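S12 family peptidase (PDB 3WWX) is a D-stereospecific amidohydrolase of the beta-lactamase-related S12 peptidase family, probably using a serine nucleophile. Local coordinates at residues D47-T61 and A236-F250. Numbering follows the deposited sequence.
Sequences DRYRVGSITKTFTAT and AAGEMISDSRDLQTF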
ATOM      1  N   ASP A  47       3.018  10.270 -14.942  1.00 11.23           N
ATOM      2  CA  ASP A  47       2.415   8.944 -15.140  1.00  9.53           C
ATOM      3  C   ASP A  47       1.642   8.498 -13.905  1.00 10.42           C
ATOM      4  O   ASP A  47       2.098   8.647 -12.747  1.00 10.80           O
ATOM      5  CB  ASP A  47       3.438   7.868 -15.499  1.00 11.28           C
ATOM      6  CG  ASP A  47       3.905   7.934 -16.955  1.00  9.46           C
ATOM      7  OD1 ASP A  47       3.407   8.803 -17.712  1.00 13.55           O
ATOM      8  OD2 ASP A  47       4.783   7.119 -17.303  1.00 12.05           O
ATOM      9  N   ARG A  48       0.481   7.927 -14.177  1.00  9.90           N
ATOM     10  CA  ARG A  48      -0.354   7.322 -13.152  1.00  9.07           C
ATOM     11  C   ARG A  48      -0.050   5.837 -13.121  1.00 10.09           C
ATOM     12  O   ARG A  48       0.237   5.225 -14.155  1.00 11.40           O
ATOM     13  CB  ARG A  48      -1.831   7.599 -13.465  1.00 10.83           C
ATOM     14  CG  ARG A  48      -2.131   9.109 -13.457  1.00 12.55           C
ATOM     15  CD  ARG A  48      -3.577   9.530 -13.755  1.00 13.32           C
ATOM     16  NE  ARG A  48      -3.633  10.988 -13.798  1.00 15.59           N
ATOM     17  CZ  ARG A  48      -4.733  11.723 -13.952  1.00 18.62           C
ATOM     18  NH1 ARG A  48      -5.906  11.164 -14.063  1.00 17.68           N
ATOM     19  NH2 ARG A  48      -4.643  13.043 -13.978  1.00 23.46           N
ATOM     20  N   TYR A  49      -0.127   5.253 -11.938  1.00  9.02           N
ATOM     21  CA  TYR A  49       0.257   3.866 -11.742  1.00  8.01           C
ATOM     22  C   TYR A  49      -0.531   3.247 -10.607  1.00  8.56           C
ATOM     23  O   TYR A  49      -1.095   3.938  -9.746  1.00  8.62           O
ATOM     24  CB  TYR A  49       1.772   3.758 -11.491  1.00 10.09           C
ATOM     25  CG  TYR A  49       2.353   4.773 -10.513  1.00  9.88           C
ATOM     26  CD1 TYR A  49       2.841   5.984 -10.955  1.00  8.97           C
ATOM     27  CD2 TYR A  49       2.425   4.510  -9.161  1.00 10.27           C
ATOM     28  CE1 TYR A  49       3.400   6.901 -10.083  1.00  9.25           C
ATOM     29  CE2 TYR A  49       2.962   5.435  -8.269  1.00  9.41           C
ATOM     30  CZ  TYR A  49       3.456   6.626  -8.739  1.00  9.72           C
ATOM     31  OH  TYR A  49       4.030   7.540  -7.862  1.00 10.25           O
ATOM     32  N   ARG A  50      -0.590   1.925 -10.634  1.00  8.80           N
ATOM     33  CA  ARG A  50      -1.200   1.139  -9.579  1.00  8.84           C
ATOM     34  C   ARG A  50      -0.314   1.210  -8.354  1.00  7.94           C
ATOM     35  O   ARG A  50       0.820   0.705  -8.371  1.00  9.47           O
ATOM     36  CB  ARG A  50      -1.351  -0.302 -10.058  1.00  7.85           C
ATOM     37  CG  ARG A  50      -2.222  -0.434 -11.310  1.00  8.80           C
ATOM     38  CD  ARG A  50      -2.585  -1.905 -11.560  1.00  8.36           C
ATOM     39  NE  ARG A  50      -3.249  -2.068 -12.856  1.00  9.02           N
ATOM     40  CZ  ARG A  50      -4.521  -1.758 -13.085  1.00  8.05           C
ATOM     41  NH1 ARG A  50      -5.301  -1.345 -12.112  1.00  9.25           N
ATOM     42  NH2 ARG A  50      -5.024  -1.880 -14.300  1.00  9.49           N
ATOM     43  N   VAL A  51      -0.792   1.835  -7.282  1.00  8.49           N
ATOM     44  CA  VAL A  51       0.052   2.057  -6.101  1.00  8.05           C
ATOM     45  C   VAL A  51       0.132   0.838  -5.185  1.00  8.41           C
ATOM     46  O   VAL A  51       0.851   0.855  -4.179  1.00  8.80           O
ATOM     47  CB  VAL A  51      -0.398   3.289  -5.305  1.00  7.94           C
ATOM     48  CG1 VAL A  51      -0.534   4.481  -6.217  1.00 10.72           C
ATOM     49  CG2 VAL A  51      -1.712   3.033  -4.570  1.00  8.98           C
ATOM     50  N   GLY A  52      -0.576  -0.222  -5.547  1.00  8.77           N
ATOM     51  CA  GLY A  52      -0.559  -1.421  -4.724  1.00  9.84           C
ATOM     52  C   GLY A  52      -0.816  -1.150  -3.255  1.00  8.95           C
ATOM     53  O   GLY A  52      -1.720  -0.398  -2.907  1.00  8.94           O
ATOM     54  N   SER A  53       0.022  -1.756  -2.419  1.00  9.63           N
ATOM     55  CA  SER A  53      -0.079  -1.772  -0.965  1.00  8.99           C
ATOM     56  C   SER A  53      -0.167  -0.397  -0.292  1.00  9.55           C
ATOM     57  O   SER A  53      -0.586  -0.282   0.865  1.00 10.40           O
ATOM     58  CB  SER A  53       1.168  -2.513  -0.453  1.00 11.20           C
ATOM     59  OG  SER A  53       1.578  -3.519  -1.392  1.00 18.97           O
ATOM     60  N   ILE A  54       0.261   0.656  -0.982  1.00  8.68           N
ATOM     61  CA  ILE A  54       0.067   2.013  -0.482  1.00  9.13           C
ATOM     62  C   ILE A  54      -1.411   2.293  -0.166  1.00  8.86           C
ATOM     63  O   ILE A  54      -1.738   3.101   0.714  1.00  9.80           O
ATOM     64  CB  ILE A  54       0.679   3.004  -1.478  1.00  7.46           C
ATOM     65  CG1 ILE A  54       2.195   3.044  -1.305  1.00 10.05           C
ATOM     66  CG2 ILE A  54       0.078   4.407  -1.349  1.00 10.09           C
ATOM     67  CD1 ILE A  54       2.921   3.666  -2.487  1.00 10.21           C
ATOM     68  N   THR A  55      -2.307   1.592  -0.857  1.00  8.30           N
ATOM     69  CA  THR A  55      -3.736   1.682  -0.573  1.00  8.77           C
ATOM     70  C   THR A  55      -4.020   1.479   0.901  1.00  9.92           C
ATOM     71  O   THR A  55      -4.938   2.092   1.463  1.00  9.63           O
ATOM     72  CB  THR A  55      -4.498   0.616  -1.372  1.00  7.65           C
ATOM     73  OG1 THR A  55      -4.267   0.793  -2.781  1.00  8.63           O
ATOM     74  CG2 THR A  55      -5.994   0.663  -1.102  1.00  9.35           C
ATOM     75  N   LYS A  56      -3.244   0.617   1.548  1.00  9.54           N
ATOM     76  CA  LYS A  56      -3.448   0.327   2.959  1.00  7.49           C
ATOM     77  C   LYS A  56      -3.444   1.584   3.823  1.00  9.57           C
ATOM     78  O   LYS A  56      -4.155   1.642   4.815  1.00  9.37           O
ATOM     79  CB  LYS A  56      -2.391  -0.638   3.469  1.00  9.22           C
ATOM     80  CG  LYS A  56      -2.534  -2.040   2.922  1.00  8.55           C
ATOM     81  CD  LYS A  56      -1.593  -3.010   3.625  1.00  9.83           C
ATOM     82  CE  LYS A  56      -1.790  -4.442   3.153  1.00  9.14           C
ATOM     83  NZ  LYS A  56      -1.394  -4.648   1.750  1.00 10.88           N
ATOM     84  N   THR A  57      -2.617   2.574   3.497  1.00  9.17           N
ATOM     85  CA  THR A  57      -2.590   3.776   4.320  1.00  8.31           C
ATOM     86  C   THR A  57      -3.923   4.518   4.229  1.00  9.96           C
ATOM     87  O   THR A  57      -4.400   5.078   5.225  1.00  9.77           O
ATOM     88  CB  THR A  57      -1.451   4.700   3.907  1.00  8.63           C
ATOM     89  OG1 THR A  57      -0.237   3.958   3.812  1.00  9.41           O
ATOM     90  CG2 THR A  57      -1.292   5.810   4.926  1.00 10.33           C
ATOM     91  N   PHE A  58      -4.529   4.520   3.042  1.00  9.12           N
ATOM     92  CA  PHE A  58      -5.845   5.134   2.870  1.00  8.86           C
ATOM     93  C   PHE A  58      -6.892   4.392   3.702  1.00 10.53           C
ATOM     94  O   PHE A  58      -7.693   4.992   4.412  1.00 10.51           O
ATOM     95  CB  PHE A  58      -6.250   5.156   1.398  1.00  9.43           C
ATOM     96  CG  PHE A  58      -5.422   6.090   0.553  1.00  9.38           C
ATOM     97  CD1 PHE A  58      -4.215   5.667   0.013  1.00 10.28           C
ATOM     98  CD2 PHE A  58      -5.845   7.376   0.285  1.00  9.46           C
ATOM     99  CE1 PHE A  58      -3.437   6.508  -0.777  1.00  9.96           C
ATOM    100  CE2 PHE A  58      -5.053   8.230  -0.504  1.00  9.62           C
ATOM    101  CZ  PHE A  58      -3.868   7.792  -1.038  1.00 10.29           C
ATOM    102  N   THR A  59      -6.896   3.073   3.616  1.00  9.30           N
ATOM    103  CA  THR A  59      -7.820   2.262   4.387  1.00  9.65           C
ATOM    104  C   THR A  59      -7.697   2.505   5.890  1.00 11.16           C
ATOM    105  O   THR A  59      -8.716   2.702   6.589  1.00 11.04           O
ATOM    106  CB  THR A  59      -7.580   0.783   4.038  1.00  9.26           C
ATOM    107  OG1 THR A  59      -7.791   0.626   2.632  1.00  9.88           O
ATOM    108  CG2 THR A  59      -8.490  -0.148   4.816  1.00 10.49           C
ATOM    109  N   ALA A  60      -6.461   2.521   6.395  1.00 10.24           N
ATOM    110  CA  ALA A  60      -6.228   2.783   7.823  1.00  9.03           C
ATOM    111  C   ALA A  60      -6.678   4.178   8.223  1.00 10.91           C
ATOM    112  O   ALA A  60      -7.239   4.360   9.304  1.00 11.00           O
ATOM    113  CB  ALA A  60      -4.774   2.581   8.179  1.00 10.12           C
ATOM    114  N   THR A  61      -6.433   5.158   7.371  1.00 11.20           N
ATOM    115  CA  THR A  61      -6.829   6.538   7.674  1.00  9.92           C
ATOM    116  C   THR A  61      -8.338   6.631   7.868  1.00 12.38           C
ATOM    117  O   THR A  61      -8.807   7.270   8.798  1.00 11.52           O
ATOM    118  CB  THR A  61      -6.369   7.500   6.566  1.00 10.90           C
ATOM    119  OG1 THR A  61      -4.938   7.504   6.507  1.00 10.73           O
ATOM    120  CG2 THR A  61      -6.828   8.941   6.849  1.00 11.11           C
ATOM    121  N   ALA A 236      -9.180  -3.234  -0.784  1.00  9.42           N
ATOM    122  CA  ALA A 236      -8.730  -2.300   0.247  1.00  7.61           C
ATOM    123  C   ALA A 236      -7.299  -2.567   0.729  1.00  9.62           C
ATOM    124  O   ALA A 236      -6.739  -1.774   1.485  1.00  9.93           O
ATOM    125  CB  ALA A 236      -9.701  -2.309   1.413  1.00  9.21           C
ATOM    126  N   ALA A 237      -6.689  -3.654   0.258  1.00  8.71           N
ATOM    127  CA  ALA A 237      -5.288  -3.931   0.516  1.00  9.00           C
ATOM    128  C   ALA A 237      -4.370  -3.399  -0.580  1.00  7.61           C
ATOM    129  O   ALA A 237      -3.166  -3.362  -0.400  1.00 10.10           O
ATOM    130  CB  ALA A 237      -5.087  -5.424   0.660  1.00  9.51           C
ATOM    131  N   GLY A 238      -4.916  -3.008  -1.730  1.00  8.44           N
ATOM    132  CA  GLY A 238      -4.029  -2.592  -2.806  1.00  7.95           C
ATOM    133  C   GLY A 238      -4.539  -2.116  -4.149  1.00  8.83           C
ATOM    134  O   GLY A 238      -3.734  -2.071  -5.075  1.00  9.26           O
ATOM    135  N   GLU A 239      -5.804  -1.721  -4.290  1.00  7.40           N
ATOM    136  CA  GLU A 239      -6.357  -1.448  -5.620  1.00  8.77           C
ATOM    137  C   GLU A 239      -6.113  -0.055  -6.205  1.00  8.66           C
ATOM    138  O   GLU A 239      -6.402   0.148  -7.384  1.00  8.96           O
ATOM    139  CB  GLU A 239      -7.882  -1.632  -5.602  1.00  8.55           C
ATOM    140  CG  GLU A 239      -8.664  -0.617  -4.785  1.00  9.70           C
ATOM    141  CD  GLU A 239     -10.136  -0.701  -5.092  1.00 13.03           C
ATOM    142  OE1 GLU A 239     -10.495  -0.319  -6.215  1.00 14.51           O
ATOM    143  OE2 GLU A 239     -10.895  -1.142  -4.206  1.00 13.56           O
ATOM    144  N   MET A 240      -5.672   0.916  -5.398  1.00  8.20           N
ATOM    145  CA  MET A 240      -5.735   2.312  -5.860  1.00  7.10           C
ATOM    146  C   MET A 240      -4.763   2.656  -6.988  1.00  7.71           C
ATOM    147  O   MET A 240      -3.726   2.021  -7.153  1.00  7.63           O
ATOM    148  CB  MET A 240      -5.588   3.269  -4.681  1.00  9.21           C
ATOM    149  CG  MET A 240      -6.804   3.204  -3.774  1.00  8.74           C
ATOM    150  SD  MET A 240      -6.689   4.219  -2.301  1.00  9.83           S
ATOM    151  CE  MET A 240      -6.560   5.854  -3.050  1.00 10.88           C
ATOM    152  N   ILE A 241      -5.122   3.688  -7.749  1.00  8.51           N
ATOM    153  CA  ILE A 241      -4.280   4.256  -8.793  1.00  8.22           C
ATOM    154  C   ILE A 241      -4.016   5.701  -8.428  1.00  8.81           C
ATOM    155  O   ILE A 241      -4.922   6.381  -7.954  1.00  9.62           O
ATOM    156  CB  ILE A 241      -4.962   4.169 -10.181  1.00  9.11           C
ATOM    157  CG1 ILE A 241      -5.258   2.697 -10.517  1.00  9.67           C
ATOM    158  CG2 ILE A 241      -4.085   4.812 -11.264  1.00  9.94           C
ATOM    159  CD1 ILE A 241      -6.168   2.497 -11.761  1.00 11.29           C
ATOM    160  N   SER A 242      -2.782   6.169  -8.609  1.00  8.48           N
ATOM    161  CA  SER A 242      -2.447   7.551  -8.297  1.00  8.69           C
ATOM    162  C   SER A 242      -1.257   7.988  -9.149  1.00 11.06           C
ATOM    163  O   SER A 242      -0.848   7.309 -10.069  1.00 10.65           O
ATOM    164  CB  SER A 242      -2.170   7.706  -6.795  1.00  9.05           C
ATOM    165  OG  SER A 242      -2.123   9.071  -6.412  1.00  9.49           O
ATOM    166  N   ASP A 243      -0.719   9.162  -8.853  1.00  9.29           N
ATOM    167  CA  ASP A 243       0.516   9.617  -9.466  1.00 10.13           C
ATOM    168  C   ASP A 243       1.471  10.086  -8.367  1.00  9.78           C
ATOM    169  O   ASP A 243       1.168  10.015  -7.168  1.00  9.51           O
ATOM    170  CB  ASP A 243       0.285  10.664 -10.565  1.00 10.18           C
ATOM    171  CG  ASP A 243      -0.089  12.039 -10.041  1.00  9.82           C
ATOM    172  OD1 ASP A 243      -0.154  12.238  -8.819  1.00 10.88           O
ATOM    173  OD2 ASP A 243      -0.344  12.919 -10.898  1.00 12.05           O
ATOM    174  N   SER A 244       2.642  10.545  -8.764  1.00  9.87           N
ATOM    175  CA  SER A 244       3.688  10.856  -7.799  1.00  9.22           C
ATOM    176  C   SER A 244       3.459  12.189  -7.097  1.00 10.81           C
ATOM    177  O   SER A 244       4.097  12.442  -6.096  1.00 12.62           O
ATOM    178  CB  SER A 244       5.044  10.883  -8.485  1.00 10.09           C
ATOM    179  OG  SER A 244       5.301   9.665  -9.180  1.00 11.32           O
ATOM    180  N   ARG A 245       2.572  13.012  -7.633  1.00 10.41           N
ATOM    181  CA  ARG A 245       2.177  14.267  -6.988  1.00 10.84           C
ATOM    182  C   ARG A 245       1.140  14.017  -5.890  1.00  9.28           C
ATOM    183  O   ARG A 245       1.339  14.390  -4.726  1.00 11.06           O
ATOM    184  CB  ARG A 245       1.604  15.230  -8.015  1.00 10.03           C
ATOM    185  CG  ARG A 245       1.261  16.603  -7.464  1.00 13.02           C
ATOM    186  CD  ARG A 245       0.695  17.518  -8.515  1.00 19.67           C
ATOM    187  NE  ARG A 245       0.498  18.863  -7.969  1.00 21.93           N
ATOM    188  CZ  ARG A 245       0.084  19.908  -8.679  1.00 38.73           C
ATOM    189  NH1 ARG A 245      -0.177  19.778  -9.974  1.00 32.99           N
ATOM    190  NH2 ARG A 245      -0.069  21.090  -8.091  1.00 39.62           N
ATOM    191  N   ASP A 246       0.042  13.357  -6.246  1.00  9.85           N
ATOM    192  CA  ASP A 246      -1.031  13.114  -5.299  1.00 10.94           C
ATOM    193  C   ASP A 246      -0.542  12.286  -4.116  1.00  9.49           C
ATOM    194  O   ASP A 246      -0.986  12.481  -2.999  1.00 10.21           O
ATOM    195  CB  ASP A 246      -2.175  12.359  -5.965  1.00  9.49           C
ATOM    196  CG  ASP A 246      -3.087  13.254  -6.799  1.00 10.97           C
ATOM    197  OD1 ASP A 246      -2.764  14.442  -7.039  1.00 12.22           O
ATOM    198  OD2 ASP A 246      -4.142  12.729  -7.241  1.00 11.37           O
ATOM    199  N   LEU A 247       0.350  11.328  -4.361  1.00  9.17           N
ATOM    200  CA  LEU A 247       0.813  10.515  -3.239  1.00  9.00           C
ATOM    201  C   LEU A 247       1.545  11.370  -2.212  1.00  9.47           C
ATOM    202  O   LEU A 247       1.394  11.167  -1.005  1.00  9.58           O
ATOM    203  CB  LEU A 247       1.676   9.341  -3.692  1.00  8.75           C
ATOM    204  CG  LEU A 247       0.923   8.200  -4.366  1.00  9.80           C
ATOM    205  CD1 LEU A 247       1.936   7.160  -4.802  1.00 10.57           C
ATOM    206  CD2 LEU A 247      -0.130   7.585  -3.469  1.00 10.07           C
ATOM    207  N   GLN A 248       2.327  12.332  -2.697  1.00 10.27           N
ATOM    208  CA  GLN A 248       2.984  13.261  -1.783  1.00 11.31           C
ATOM    209  C   GLN A 248       1.960  14.128  -1.053  1.00  9.70           C
ATOM    210  O   GLN A 248       2.042  14.313   0.166  1.00  9.87           O
ATOM    211  CB  GLN A 248       3.961  14.164  -2.518  1.00 10.84           C
ATOM    212  CG  GLN A 248       5.164  13.468  -3.067  1.00 10.63           C
ATOM    213  CD  GLN A 248       6.033  14.456  -3.773  1.00 12.05           C
ATOM    214  OE1 GLN A 248       6.810  15.179  -3.133  1.00 12.68           O
ATOM    215  NE2 GLN A 248       5.847  14.580  -5.069  1.00 11.22           N
ATOM    216  N   THR A 249       0.986  14.659  -1.782  1.00  8.80           N
ATOM    217  CA  THR A 249      -0.048  15.481  -1.140  1.00 11.09           C
ATOM    218  C   THR A 249      -0.705  14.731   0.025  1.00  9.61           C
ATOM    219  O   THR A 249      -0.907  15.260   1.129  1.00 11.31           O
ATOM    220  CB  THR A 249      -1.107  15.884  -2.165  1.00 11.65           C
ATOM    221  OG1 THR A 249      -0.450  16.605  -3.217  1.00 12.95           O
ATOM    222  CG2 THR A 249      -2.200  16.741  -1.523  1.00 13.56           C
ATOM    223  N   PHE A 250      -1.013  13.468  -0.221  1.00  9.75           N
ATOM    224  CA  PHE A 250      -1.646  12.636   0.783  1.00 10.22           C
ATOM    225  C   PHE A 250      -0.735  12.383   1.988  1.00  9.54           C
ATOM    226  O   PHE A 250      -1.125  12.667   3.135  1.00  9.91           O
ATOM    227  CB  PHE A 250      -2.093  11.294   0.179  1.00  8.61           C
ATOM    228  CG  PHE A 250      -2.522  10.284   1.226  1.00  9.69           C
ATOM    229  CD1 PHE A 250      -3.658  10.502   2.001  1.00 10.50           C
ATOM    230  CD2 PHE A 250      -1.784   9.120   1.443  1.00 10.30           C
ATOM    231  CE1 PHE A 250      -4.037   9.588   2.963  1.00 10.61           C
ATOM    232  CE2 PHE A 250      -2.171   8.205   2.403  1.00 12.56           C
ATOM    233  CZ  PHE A 250      -3.306   8.448   3.168  1.00 11.55           C
TER
HETATM  234  O   HOH W   1       3.928  10.302 -11.527  1.00 11.26           O
HETATM  235  O   HOH W   2      -1.118  12.488 -13.413  1.00 13.42           O
HETATM  236  O   HOH W   3      -4.876  -1.204  -9.244  1.00  9.56           O
HETATM  237  O   HOH W   4      -2.978  -0.620  -7.177  1.00  8.10           O
HETATM  238  O   HOH W   5      -0.979  -5.404  -2.112  1.00 25.74           O
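Phe58 lies between Met240 and Phe250 in a tightly packed part of this buried contact. Phe250 stacks face to face on one side of the Phe58 ring, centroids 3.9 Å apart and planes at 13°. On the opposite face, the bend at chi3 (62°) turns Met240 CE over the ring, 3.6 Å from its centroid, a CH-pi contact; SD, over the same face, adds a Met-aromatic one. Leu247 CD2 approaches the Phe58 edge loosely and packs on Ile54 CG2 (3.8 Å). Next to this core, Thr55 OG1 accepts from Met240 N (3.0 Å) and donates to Gly52 O, tying the turn at Gly52 and Thr55 to segment 236-250. Lys56 NZ, also bonded to Tyr158, reaches Ala237 O at 3.1 Å. Tyr49 and Ser242 exchange firm backbone bonds, and Tyr49 OH pairs with Ser244 OG (2.8 Å). The looser side is water-bridged: partly exposed Arg48 meets Asp243 OD2 through a water on NE, as Arg50 NH1 meets Glu239 O. Ser53 opens the family's SxxK motif (Ser53-Ile54-Thr55-Lys56) and is probably the nucleophile. Tyr49 and Ile54 touch strand 308-315, Ser244 and Gln248 strand 24-31, and both phenylalanines Ile186 of helix 178-187.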